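Local coordinates for protein alpha-1,4-endofucoidanase (Mariniflexile fucanivorans, PDB 6DLH) that hydrolyses internal alpha-1,4 linkages of fucoidan by a retaining mechanism, as a multidomain enzyme of glycoside hydrolase family 107 that also binds calcium ions, at residues G549-L554 with T586-G591; V96-I101 with P122-D127; A299-V304 with T356-D361. One frame throughout, in Å; residues are numbered along the deposited sequence.

Contact 1. Residues G549-L554 with T586-G591; sequences GSLLKL and TWRLSG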
ATOM      1  N   GLY A 549      18.762   0.440   0.219  1.00 38.38           N
ATOM      2  CA  GLY A 549      17.454   0.860   0.691  1.00 39.44           C
ATOM      3  C   GLY A 549      17.460   1.120   2.192  1.00 40.04           C
ATOM      4  O   GLY A 549      17.663   0.195   2.978  1.00 41.49           O
ATOM      5  N   SER A 550      17.250   2.389   2.569  1.00 39.37           N
ATOM      6  CA  SER A 550      17.084   2.761   3.965  1.00 39.58           C
ATOM      7  C   SER A 550      16.175   3.984   4.078  1.00 39.73           C
ATOM      8  O   SER A 550      16.104   4.798   3.161  1.00 41.23           O
ATOM      9  CB  SER A 550      18.420   2.986   4.632  1.00 42.77           C
ATOM     10  OG  SER A 550      18.297   2.921   6.046  1.00 47.31           O
ATOM     11  N   LEU A 551      15.495   4.104   5.223  1.00 36.23           N
ATOM     12  CA  LEU A 551      14.510   5.152   5.433  1.00 38.13           C
ATOM     13  C   LEU A 551      14.945   6.083   6.561  1.00 37.48           C
ATOM     14  O   LEU A 551      15.582   5.662   7.525  1.00 41.00           O
ATOM     15  CB  LEU A 551      13.159   4.507   5.761  1.00 35.46           C
ATOM     16  CG  LEU A 551      12.559   3.646   4.650  1.00 33.72           C
ATOM     17  CD1 LEU A 551      11.337   2.891   5.148  1.00 33.10           C
ATOM     18  CD2 LEU A 551      12.209   4.496   3.436  1.00 32.66           C
ATOM     19  N   LEU A 552      14.573   7.358   6.422  1.00 36.43           N
ATOM     20  CA  LEU A 552      14.662   8.318   7.505  1.00 35.95           C
ATOM     21  C   LEU A 552      13.260   8.859   7.759  1.00 36.22           C
ATOM     22  O   LEU A 552      12.616   9.335   6.834  1.00 38.31           O
ATOM     23  CB  LEU A 552      15.640   9.424   7.093  1.00 36.24           C
ATOM     24  CG  LEU A 552      17.065   8.958   6.796  1.00 36.22           C
ATOM     25  CD1 LEU A 552      17.917  10.105   6.277  1.00 36.57           C
ATOM     26  CD2 LEU A 552      17.702   8.338   8.032  1.00 38.11           C
ATOM     27  N   LYS A 553      12.792   8.772   9.007  1.00 36.53           N
ATOM     28  CA  LYS A 553      11.394   9.051   9.296  1.00 39.24           C
ATOM     29  C   LYS A 553      11.252   9.987  10.493  1.00 40.60           C
ATOM     30  O   LYS A 553      11.861   9.777  11.544  1.00 42.38           O
ATOM     31  CB  LYS A 553      10.627   7.748   9.552  1.00 40.34           C
ATOM     32  CG  LYS A 553      10.583   6.771   8.385  1.00 42.46           C
ATOM     33  CD  LYS A 553       9.499   5.722   8.522  1.00 44.48           C
ATOM     34  CE  LYS A 553       9.837   4.630   9.511  1.00 44.50           C
ATOM     35  NZ  LYS A 553       8.621   3.905   9.947  1.00 49.14           N
ATOM     36  N   LEU A 554      10.404  11.008  10.319  1.00 39.85           N
ATOM     37  CA  LEU A 554      10.031  11.932  11.376  1.00 39.42           C
ATOM     38  C   LEU A 554       9.584  11.126  12.593  1.00 40.26           C
ATOM     39  O   LEU A 554       8.803  10.182  12.466  1.00 39.24           O
ATOM     40  CB  LEU A 554       8.910  12.832  10.840  1.00 40.83           C
ATOM     41  CG  LEU A 554       8.432  13.973  11.741  1.00 44.18           C
ATOM     42  CD1 LEU A 554       9.478  15.080  11.831  1.00 39.62           C
ATOM     43  CD2 LEU A 554       7.103  14.534  11.234  1.00 41.66           C
ATOM     44  N   THR A 586       8.789  11.228   5.600  1.00 35.35           N
ATOM     45  CA  THR A 586       9.502  10.039   5.159  1.00 35.01           C
ATOM     46  C   THR A 586      10.447  10.366   4.007  1.00 35.69           C
ATOM     47  O   THR A 586      10.030  10.877   2.966  1.00 39.26           O
ATOM     48  CB  THR A 586       8.526   8.904   4.804  1.00 34.95           C
ATOM     49  OG1 THR A 586       7.649   8.634   5.903  1.00 33.56           O
ATOM     50  CG2 THR A 586       9.236   7.627   4.415  1.00 34.71           C
ATOM     51  N   TRP A 587      11.728  10.035   4.206  1.00 34.47           N
ATOM     52  CA  TRP A 587      12.749  10.186   3.182  1.00 34.09           C
ATOM     53  C   TRP A 587      13.404   8.832   2.943  1.00 34.85           C
ATOM     54  O   TRP A 587      13.389   7.968   3.817  1.00 34.15           O
ATOM     55  CB  TRP A 587      13.785  11.244   3.588  1.00 33.11           C
ATOM     56  CG  TRP A 587      13.214  12.614   3.787  1.00 31.92           C
ATOM     57  CD1 TRP A 587      12.332  13.009   4.757  1.00 32.34           C
ATOM     58  CD2 TRP A 587      13.490  13.785   3.002  1.00 31.83           C
ATOM     59  NE1 TRP A 587      12.044  14.341   4.629  1.00 32.89           N
ATOM     60  CE2 TRP A 587      12.736  14.844   3.556  1.00 33.53           C
ATOM     61  CE3 TRP A 587      14.287  14.040   1.881  1.00 33.24           C
ATOM     62  CZ2 TRP A 587      12.764  16.134   3.028  1.00 34.74           C
ATOM     63  CZ3 TRP A 587      14.314  15.317   1.360  1.00 33.80           C
ATOM     64  CH2 TRP A 587      13.567  16.349   1.929  1.00 33.47           C
ATOM     65  N   ARG A 588      13.993   8.675   1.756  1.00 38.41           N
ATOM     66  CA  ARG A 588      14.545   7.401   1.330  1.00 41.57           C
ATOM     67  C   ARG A 588      15.984   7.599   0.863  1.00 40.32           C
ATOM     68  O   ARG A 588      16.257   8.496   0.069  1.00 41.84           O
ATOM     69  CB  ARG A 588      13.683   6.827   0.200  1.00 46.12           C
ATOM     70  CG  ARG A 588      14.342   5.720  -0.610  1.00 51.10           C
ATOM     71  CD  ARG A 588      14.042   4.325  -0.089  1.00 57.65           C
ATOM     72  NE  ARG A 588      14.863   3.318  -0.751  1.00 60.57           N
ATOM     73  CZ  ARG A 588      14.512   2.642  -1.840  1.00 60.84           C
ATOM     74  NH1 ARG A 588      13.332   2.853  -2.400  1.00 59.76           N
ATOM     75  NH2 ARG A 588      15.346   1.758  -2.362  1.00 58.33           N
ATOM     76  N   LEU A 589      16.882   6.740   1.362  1.00 40.34           N
ATOM     77  CA  LEU A 589      18.251   6.647   0.881  1.00 40.12           C
ATOM     78  C   LEU A 589      18.363   5.457  -0.062  1.00 39.68           C
ATOM     79  O   LEU A 589      17.991   4.339   0.288  1.00 41.08           O
ATOM     80  CB  LEU A 589      19.213   6.465   2.061  1.00 38.35           C
ATOM     81  CG  LEU A 589      19.292   7.621   3.055  1.00 37.64           C
ATOM     82  CD1 LEU A 589      20.152   7.231   4.244  1.00 35.67           C
ATOM     83  CD2 LEU A 589      19.839   8.878   2.392  1.00 36.46           C
ATOM     84  N   SER A 590      18.897   5.713  -1.256  1.00 41.14           N
ATOM     85  CA  SER A 590      19.091   4.663  -2.241  1.00 40.64           C
ATOM     86  C   SER A 590      20.428   4.882  -2.937  1.00 42.37           C
ATOM     87  O   SER A 590      21.283   5.613  -2.435  1.00 41.56           O
ATOM     88  CB  SER A 590      17.943   4.613  -3.232  1.00 39.74           C
ATOM     89  OG  SER A 590      17.814   5.842  -3.939  1.00 37.22           O
ATOM     90  N   GLY A 591      20.569   4.266  -4.115  1.00 43.73           N
ATOM     91  CA  GLY A 591      21.790   4.347  -4.895  1.00 42.28           C
ATOM     92  C   GLY A 591      22.515   3.011  -4.882  1.00 41.32           C
ATOM     93  O   GLY A 591      22.260   2.173  -4.019  1.00 43.16           O
TER

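Contact 2. Residues V96-I101 with P122-D127; sequences VAPHPI and PRESVD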
ATOM      1  N   VAL A  96       0.847  -5.918   3.915  1.00 36.15           N
ATOM      2  CA  VAL A  96       1.486  -4.616   3.784  1.00 36.31           C
ATOM      3  C   VAL A  96       1.699  -3.993   5.163  1.00 36.41           C
ATOM      4  O   VAL A  96       2.111  -2.842   5.258  1.00 35.42           O
ATOM      5  CB  VAL A  96       0.690  -3.672   2.859  1.00 35.16           C
ATOM      6  CG1 VAL A  96       0.539  -4.239   1.463  1.00 32.81           C
ATOM      7  CG2 VAL A  96      -0.665  -3.291   3.438  1.00 34.94           C
ATOM      8  N   ALA A  97       1.396  -4.750   6.227  1.00 38.67           N
ATOM      9  CA  ALA A  97       1.564  -4.281   7.594  1.00 41.16           C
ATOM     10  C   ALA A  97       2.344  -5.323   8.391  1.00 46.58           C
ATOM     11  O   ALA A  97       2.176  -6.518   8.162  1.00 51.48           O
ATOM     12  CB  ALA A  97       0.223  -3.995   8.220  1.00 39.62           C
ATOM     13  N   PRO A  98       3.223  -4.918   9.339  1.00 47.06           N
ATOM     14  CA  PRO A  98       4.135  -5.861   9.986  1.00 47.88           C
ATOM     15  C   PRO A  98       3.459  -6.673  11.091  1.00 48.84           C
ATOM     16  O   PRO A  98       2.627  -6.152  11.838  1.00 49.23           O
ATOM     17  CB  PRO A  98       5.211  -4.931  10.567  1.00 47.18           C
ATOM     18  CG  PRO A  98       4.453  -3.663  10.910  1.00 48.82           C
ATOM     19  CD  PRO A  98       3.381  -3.545   9.845  1.00 46.13           C
ATOM     20  N   HIS A  99       3.834  -7.956  11.171  1.00 49.73           N
ATOM     21  CA  HIS A  99       3.346  -8.865  12.197  1.00 51.84           C
ATOM     22  C   HIS A  99       4.468  -9.816  12.617  1.00 50.89           C
ATOM     23  O   HIS A  99       5.130 -10.414  11.766  1.00 48.21           O
ATOM     24  CB  HIS A  99       2.097  -9.623  11.715  1.00 52.20           C
ATOM     25  CG  HIS A  99       1.249 -10.136  12.830  1.00 54.70           C
ATOM     26  ND1 HIS A  99       1.498 -11.347  13.452  1.00 54.13           N
ATOM     27  CD2 HIS A  99       0.175  -9.601  13.455  1.00 55.92           C
ATOM     28  CE1 HIS A  99       0.606 -11.532  14.408  1.00 57.13           C
ATOM     29  NE2 HIS A  99      -0.217 -10.473  14.433  1.00 53.51           N
ATOM     30  N   PRO A 100       4.704  -9.973  13.943  1.00 53.31           N
ATOM     31  CA  PRO A 100       5.740 -10.874  14.462  1.00 53.48           C
ATOM     32  C   PRO A 100       5.692 -12.286  13.880  1.00 53.72           C
ATOM     33  O   PRO A 100       6.712 -12.809  13.424  1.00 51.31           O
ATOM     34  CB  PRO A 100       5.410 -10.946  15.962  1.00 56.36           C
ATOM     35  CG  PRO A 100       4.751  -9.617  16.271  1.00 55.69           C
ATOM     36  CD  PRO A 100       3.983  -9.265  15.015  1.00 53.98           C
ATOM     37  N   ILE A 101       4.494 -12.887  13.895  1.00 54.80           N
ATOM     38  CA  ILE A 101       4.281 -14.252  13.434  1.00 51.79           C
ATOM     39  C   ILE A 101       4.634 -14.365  11.950  1.00 52.79           C
ATOM     40  O   ILE A 101       5.337 -15.293  11.555  1.00 52.64           O
ATOM     41  CB  ILE A 101       2.846 -14.730  13.741  1.00 52.71           C
ATOM     42  CG1 ILE A 101       2.454 -14.453  15.198  1.00 54.70           C
ATOM     43  CG2 ILE A 101       2.675 -16.199  13.377  1.00 54.00           C
ATOM     44  CD1 ILE A 101       1.036 -14.847  15.556  1.00 54.02           C
ATOM     45  N   PRO A 122       6.117  -6.291   5.657  1.00 48.92           N
ATOM     46  CA  PRO A 122       7.228  -5.367   5.887  1.00 49.33           C
ATOM     47  C   PRO A 122       7.864  -5.676   7.243  1.00 48.32           C
ATOM     48  O   PRO A 122       7.153  -5.902   8.225  1.00 46.70           O
ATOM     49  CB  PRO A 122       6.525  -4.003   5.912  1.00 47.84           C
ATOM     50  CG  PRO A 122       5.132  -4.313   6.423  1.00 46.34           C
ATOM     51  CD  PRO A 122       4.798  -5.651   5.801  1.00 47.56           C
ATOM     52  N   ARG A 123       9.205  -5.681   7.282  1.00 48.70           N
ATOM     53  CA  ARG A 123       9.957  -5.965   8.500  1.00 49.09           C
ATOM     54  C   ARG A 123       9.606  -4.926   9.562  1.00 50.76           C
ATOM     55  O   ARG A 123       9.679  -3.724   9.311  1.00 55.89           O
ATOM     56  CB  ARG A 123      11.465  -5.981   8.224  1.00 46.72           C
ATOM     57  CG  ARG A 123      11.929  -7.066   7.264  1.00 44.50           C
ATOM     58  CD  ARG A 123      13.340  -6.804   6.778  1.00 45.64           C
ATOM     59  NE  ARG A 123      13.410  -5.986   5.573  1.00 44.78           N
ATOM     60  CZ  ARG A 123      14.122  -6.280   4.484  1.00 47.80           C
ATOM     61  NH1 ARG A 123      14.889  -7.356   4.451  1.00 47.66           N
ATOM     62  NH2 ARG A 123      14.079  -5.483   3.430  1.00 48.01           N
ATOM     63  N   GLU A 124       9.220  -5.406  10.747  1.00 53.63           N
ATOM     64  CA  GLU A 124       8.697  -4.563  11.813  1.00 55.89           C
ATOM     65  C   GLU A 124       9.688  -3.454  12.170  1.00 58.16           C
ATOM     66  O   GLU A 124       9.291  -2.403  12.671  1.00 60.49           O
ATOM     67  CB  GLU A 124       8.381  -5.419  13.043  1.00 60.68           C
ATOM     68  CG  GLU A 124       7.042  -5.097  13.684  1.00 65.64           C
ATOM     69  CD  GLU A 124       6.965  -3.812  14.491  1.00 67.99           C
ATOM     70  OE1 GLU A 124       8.004  -3.384  15.020  1.00 71.96           O
ATOM     71  OE2 GLU A 124       5.858  -3.249  14.598  1.00 69.41           O
ATOM     72  N   SER A 125      10.978  -3.689  11.910  1.00 56.44           N
ATOM     73  CA  SER A 125      12.012  -2.752  12.325  1.00 56.88           C
ATOM     74  C   SER A 125      12.247  -1.686  11.253  1.00 55.06           C
ATOM     75  O   SER A 125      12.971  -0.718  11.486  1.00 51.41           O
ATOM     76  CB  SER A 125      13.289  -3.478  12.708  1.00 54.06           C
ATOM     77  OG  SER A 125      13.831  -4.184  11.600  1.00 48.86           O
ATOM     78  N   VAL A 126      11.615  -1.863  10.086  1.00 53.18           N
ATOM     79  CA  VAL A 126      11.853  -1.004   8.936  1.00 50.71           C
ATOM     80  C   VAL A 126      10.691  -0.029   8.754  1.00 50.70           C
ATOM     81  O   VAL A 126      10.892   1.180   8.823  1.00 52.17           O
ATOM     82  CB  VAL A 126      12.131  -1.822   7.662  1.00 49.45           C
ATOM     83  CG1 VAL A 126      12.378  -0.927   6.457  1.00 50.58           C
ATOM     84  CG2 VAL A 126      13.287  -2.786   7.861  1.00 47.92           C
ATOM     85  N   ASP A 127       9.478  -0.553   8.532  1.00 48.52           N
ATOM     86  CA  ASP A 127       8.363   0.312   8.171  1.00 44.95           C
ATOM     87  C   ASP A 127       7.016  -0.364   8.420  1.00 44.01           C
ATOM     88  O   ASP A 127       6.859  -1.564   8.186  1.00 45.51           O
ATOM     89  CB  ASP A 127       8.472   0.736   6.704  1.00 42.22           C
ATOM     90  CG  ASP A 127       7.604   1.927   6.345  1.00 41.23           C
ATOM     91  OD1 ASP A 127       7.446   2.821   7.203  1.00 41.49           O
ATOM     92  OD2 ASP A 127       7.104   1.953   5.209  1.00 39.78           O
TER

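Contact 3. Residues A299-V304 with T356-D361; sequences AGNMVV and TPCLTD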
ATOM      1  N   ALA A 299     -13.609 -11.482 -15.188  1.00 47.77           N
ATOM      2  CA  ALA A 299     -12.490 -10.586 -15.394  1.00 45.48           C
ATOM      3  C   ALA A 299     -12.831  -9.672 -16.567  1.00 40.44           C
ATOM      4  O   ALA A 299     -13.751  -9.950 -17.336  1.00 41.70           O
ATOM      5  CB  ALA A 299     -11.241 -11.395 -15.663  1.00 45.35           C
ATOM      6  N   GLY A 300     -12.075  -8.585 -16.692  1.00 37.24           N
ATOM      7  CA  GLY A 300     -12.208  -7.709 -17.841  1.00 34.94           C
ATOM      8  C   GLY A 300     -13.313  -6.674 -17.656  1.00 32.14           C
ATOM      9  O   GLY A 300     -13.556  -6.190 -16.555  1.00 32.32           O
ATOM     10  N   ASN A 301     -13.975  -6.358 -18.766  1.00 28.85           N
ATOM     11  CA  ASN A 301     -14.799  -5.172 -18.887  1.00 26.92           C
ATOM     12  C   ASN A 301     -16.161  -5.448 -18.251  1.00 25.79           C
ATOM     13  O   ASN A 301     -16.871  -6.341 -18.687  1.00 24.77           O
ATOM     14  CB  ASN A 301     -14.870  -4.750 -20.357  1.00 25.64           C
ATOM     15  CG  ASN A 301     -15.451  -3.370 -20.551  1.00 26.14           C
ATOM     16  OD1 ASN A 301     -16.257  -2.911 -19.739  1.00 25.38           O
ATOM     17  ND2 ASN A 301     -15.063  -2.712 -21.632  1.00 26.24           N
ATOM     18  N   MET A 302     -16.542  -4.660 -17.242  1.00 25.10           N
ATOM     19  CA  MET A 302     -17.771  -4.949 -16.513  1.00 25.68           C
ATOM     20  C   MET A 302     -19.012  -4.461 -17.271  1.00 25.93           C
ATOM     21  O   MET A 302     -20.133  -4.637 -16.778  1.00 26.65           O
ATOM     22  CB  MET A 302     -17.748  -4.351 -15.097  1.00 25.01           C
ATOM     23  CG  MET A 302     -18.070  -2.879 -15.038  1.00 25.19           C
ATOM     24  SD  MET A 302     -18.496  -2.199 -13.378  1.00 25.77           S
ATOM     25  CE  MET A 302     -18.700  -0.481 -13.840  1.00 22.56           C
ATOM     26  N   VAL A 303     -18.829  -3.860 -18.463  1.00 24.27           N
ATOM     27  CA  VAL A 303     -19.980  -3.454 -19.265  1.00 24.22           C
ATOM     28  C   VAL A 303     -19.906  -3.994 -20.696  1.00 26.42           C
ATOM     29  O   VAL A 303     -20.732  -3.603 -21.527  1.00 26.72           O
ATOM     30  CB  VAL A 303     -20.230  -1.930 -19.246  1.00 23.34           C
ATOM     31  CG1 VAL A 303     -20.511  -1.410 -17.845  1.00 23.05           C
ATOM     32  CG2 VAL A 303     -19.120  -1.138 -19.910  1.00 23.27           C
ATOM     33  N   VAL A 304     -18.918  -4.858 -20.988  1.00 26.36           N
ATOM     34  CA  VAL A 304     -18.829  -5.549 -22.269  1.00 27.67           C
ATOM     35  C   VAL A 304     -18.596  -7.042 -22.018  1.00 29.55           C
ATOM     36  O   VAL A 304     -17.682  -7.403 -21.279  1.00 30.40           O
ATOM     37  CB  VAL A 304     -17.740  -4.958 -23.194  1.00 29.01           C
ATOM     38  CG1 VAL A 304     -17.639  -5.721 -24.511  1.00 30.62           C
ATOM     39  CG2 VAL A 304     -17.951  -3.478 -23.482  1.00 28.17           C
ATOM     40  N   THR A 356      -7.857   2.449 -20.019  1.00 27.91           N
ATOM     41  CA  THR A 356      -9.062   2.886 -20.712  1.00 28.15           C
ATOM     42  C   THR A 356     -10.261   2.851 -19.767  1.00 26.09           C
ATOM     43  O   THR A 356     -10.467   1.864 -19.075  1.00 26.81           O
ATOM     44  CB  THR A 356      -9.330   2.014 -21.950  1.00 28.86           C
ATOM     45  OG1 THR A 356      -8.141   1.943 -22.736  1.00 29.94           O
ATOM     46  CG2 THR A 356     -10.470   2.515 -22.815  1.00 29.04           C
ATOM     47  N   PRO A 357     -11.096   3.915 -19.719  1.00 26.00           N
ATOM     48  CA  PRO A 357     -12.337   3.891 -18.938  1.00 25.12           C
ATOM     49  C   PRO A 357     -13.390   3.013 -19.615  1.00 25.61           C
ATOM     50  O   PRO A 357     -13.434   2.950 -20.842  1.00 25.11           O
ATOM     51  CB  PRO A 357     -12.808   5.352 -18.989  1.00 23.76           C
ATOM     52  CG  PRO A 357     -12.222   5.885 -20.284  1.00 24.55           C
ATOM     53  CD  PRO A 357     -10.874   5.202 -20.401  1.00 25.14           C
ATOM     54  N   CYS A 358     -14.242   2.359 -18.813  1.00 24.43           N
ATOM     55  CA  CYS A 358     -15.266   1.480 -19.357  1.00 23.83           C
ATOM     56  C   CYS A 358     -16.570   2.249 -19.541  1.00 23.95           C
ATOM     57  O   CYS A 358     -17.451   1.787 -20.271  1.00 23.32           O
ATOM     58  CB  CYS A 358     -15.472   0.226 -18.508  1.00 24.37           C
ATOM     59  SG  CYS A 358     -16.192   0.522 -16.868  1.00 24.93           S
ATOM     60  N   LEU A 359     -16.662   3.416 -18.879  1.00 23.76           N
ATOM     61  CA  LEU A 359     -17.817   4.306 -18.952  1.00 23.44           C
ATOM     62  C   LEU A 359     -17.389   5.635 -19.577  1.00 24.45           C
ATOM     63  O   LEU A 359     -16.249   6.065 -19.415  1.00 24.43           O
ATOM     64  CB  LEU A 359     -18.386   4.536 -17.545  1.00 20.84           C
ATOM     65  CG  LEU A 359     -18.994   3.314 -16.854  1.00 20.66           C
ATOM     66  CD1 LEU A 359     -19.602   3.669 -15.504  1.00 18.62           C
ATOM     67  CD2 LEU A 359     -20.038   2.637 -17.737  1.00 19.83           C
ATOM     68  N   THR A 360     -18.309   6.276 -20.304  1.00 24.60           N
ATOM     69  CA  THR A 360     -18.103   7.646 -20.745  1.00 24.37           C
ATOM     70  C   THR A 360     -18.162   8.542 -19.510  1.00 23.74           C
ATOM     71  O   THR A 360     -18.690   8.128 -18.480  1.00 24.89           O
ATOM     72  CB  THR A 360     -19.187   8.090 -21.739  1.00 24.27           C
ATOM     73  OG1 THR A 360     -20.427   8.040 -21.033  1.00 22.80           O
ATOM     74  CG2 THR A 360     -19.253   7.253 -23.002  1.00 24.65           C
ATOM     75  N   ASP A 361     -17.646   9.772 -19.630  1.00 23.62           N
ATOM     76  CA  ASP A 361     -17.718  10.750 -18.556  1.00 23.38           C
ATOM     77  C   ASP A 361     -19.162  10.874 -18.076  1.00 22.37           C
ATOM     78  O   ASP A 361     -19.417  10.811 -16.877  1.00 24.66           O
ATOM     79  CB  ASP A 361     -17.163  12.116 -18.984  1.00 24.26           C
ATOM     80  CG  ASP A 361     -15.690  12.117 -19.356  1.00 24.55           C
ATOM     81  OD1 ASP A 361     -15.029  11.077 -19.168  1.00 23.09           O
ATOM     82  OD2 ASP A 361     -15.208  13.177 -19.817  1.00 26.16           O
TER
HETATM   83  O   HOH W   1     -16.471  -0.152 -22.182  1.00 23.50           O

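Contact 1. Residues G549-L554 with T586-G591
The Trp-587 ring meets the other strand at its edge, where Leu-552 O lies near the ring plane, while Trp-587 CB, outside the ring, comes within 3.9 Å of that oxygen. Beyond the two segments, the Trp-587 side chain touches Leu-579 and Gln-581 of strand 578-583 and Thr-567 and Ile-568 of strand 567-572. The Arg-588 guanidinium is set obliquely to Gly-549 CA and Ser-550 N, with its NH2 3.8 Å from Gly-549 CA.

This is an antiparallel beta ladder at one margin of a three-stranded sheet in an immunoglobulin-like module, consistent with the bacterial Ig family assignment. The strand axes make 154°, and the four bonds come in two reciprocal pairs. Leu-552 and Trp-587 exchange theirs at 2.9 Å for both Leu-552 N to Trp-587 O and Trp-587 N to Leu-552 O; Leu-552 N, however, sits 37° above the Trp-587 carbonyl plane. Ser-550 and Leu-589 form the second hydrogen-bonded pair.

Ser-550, Leu-552, Trp-587 and Leu-589 share one face. There Leu-552 CD1 touches Leu-589 CD1 at 4.2 Å, and Leu-539 of strand 537-543 packs on Ser-550 and Leu-589. The opposite face carries Leu-551, Lys-553, Thr-586 and Arg-588, and Thr-586 OG1 bonds to Arg-64 NE. With CG anti to the backbone N and a bend at chi2 (92°), the Arg-588 chain heads across to the Gly-549 end of the other segment, placing CD 4.0 Å from Leu-551 CD2 and letting NH2 bond to Tyr-548 O. An alanine here would be likely to strip Tyr-548 O of that donor and uncover the flank of Leu-551. Just ahead of the ladder, Gly-549 CA makes a CA-H...O contact of 3.5 Å with Leu-589 O.

Contact 2. Residues V96-I101 with P122-D127
Pro-98 and Glu-124 mark the nearest backbone approach, with CA atoms 5.1 Å apart, yet no hydrogen bond passes between the segments. Pro-98 and Pro-122 both have extended, polyproline-like backbone angles. After Pro-122 the chain folds back on itself: Arg-123 O accepts from Val-126 N at 2.8 Å and, more distantly, from Asp-127 N. This double acceptance fixes the turn on which Glu-124 is presented.

Between the segments, contact is made by two proline rings that cross at about a right angle. Pro-122 sets its CG and CD against the peptides before Pro-98: CD is 3.5 Å from Ala-97 N, and CG is 3.6 Å from Val-96 O. Ring meets ring where Pro-98 CD faces Pro-122 CG at 3.9 Å. Farther round the same ring, Pro-98 CB comes as close as 3.2 Å to Pro-122 O, evidence of tight packing against a carbonyl oxygen.

Both segments belong to the long connection that leaves strand 80-84 and runs through helix 129-139 to the adjacent parallel strand 143-149, a beta-alpha-beta crossover in the catalytic part, which has structural similarities to GH29 alpha-L-fucosidases. Helix 129-139 backs the contact, with Pro-129 on Pro-122 and Leu-130 on Ala-97.

Glu-124 touches mainly through its aliphatic portion. Its chain, bent at chi2 (-75°), lies obliquely across Pro-98, CG 3.6 Å from Pro-98 CB, and OE2 approaches the same ring at CG. Farther along, His-99 is the N-cap of helix 100-104; its ND1 accepts a weak bond from Ile-101 N while Pro-100 CD lies over one face of the His-99 ring, offset toward its rim. Pro-98 O receives Arg-215 NH1 of helix 198-216, and Asp-127 OD2 takes both Gly-62 N and Arg-64 NH1.

Contact 3. Residues A299-V304 with T356-D361
Val-303 lays its two methyls over two consecutive residues of the other loop: CG2 lies 3.4 Å from Cys-358 O and also faces Cys-358 CB, while CG1 meets Leu-359 CD2 at 4.1 Å. The Val-303 and Leu-359 side chains cross at about a right angle and meet at their methyl ends. Cys-358 is the residue on which the first loop converges. Cys-358 SG, held between the backbone N and the carbonyl carbon (chi1 68°), lies 4.1 Å from Met-302 CE, at the end of a chain extended beyond CG.

Asn-301 works on the polar side. Its OD1 accepts from Val-303 N at 3.0 Å with an N-H...O angle of 164°, an Asx turn superimposed on the type I beta turn from Asn-301 to Val-304. The same oxygen lies 3.5 Å from Cys-358 CB. The other end of the amide reaches across through water: ND2 donates to a water 3.0 Å away, which in turn donates to Cys-358 O at 2.9 Å.

These are two loops of the catalytic part, one leading into helix 307-321 and the other into helix 361-372, where Thr-360 caps the N-terminus. Trp-367 of the latter helix packs on Met-302, Val-303 and Leu-359, and Tyr-309 of helix 307-321 also touches the last two.

No direct hydrogen bond joins the segments, so their direct association rests on methyl and sulfur packing plus the single water bridge; the Asx turn, by holding the Asn-301 amide, probably sets the direction in which ND2 offers an N-H to that water.

Contacts 2 and 3 are mostly buried loop-to-loop packing within the catalytic part, without direct hydrogen bonds between their segments; contact 2 relies on prolines, contact 3 on methyls, sulfur and a bridging water. Contact 1, partly buried, is instead a backbone-bonded ladder in an immunoglobulin-like module, with one face inside that module. Its other face meets contact 2: Lys-553 NZ forms a salt bridge with Asp-127 OD1 at 3.2 Å, and Leu-551 CD1 packs on Asp-127 CB, joining module to catalytic part near a bound sodium ion. Contact 3 touches neither, its centre about 39 Å from that of contact 1 and on the opposite side of the chain's centre.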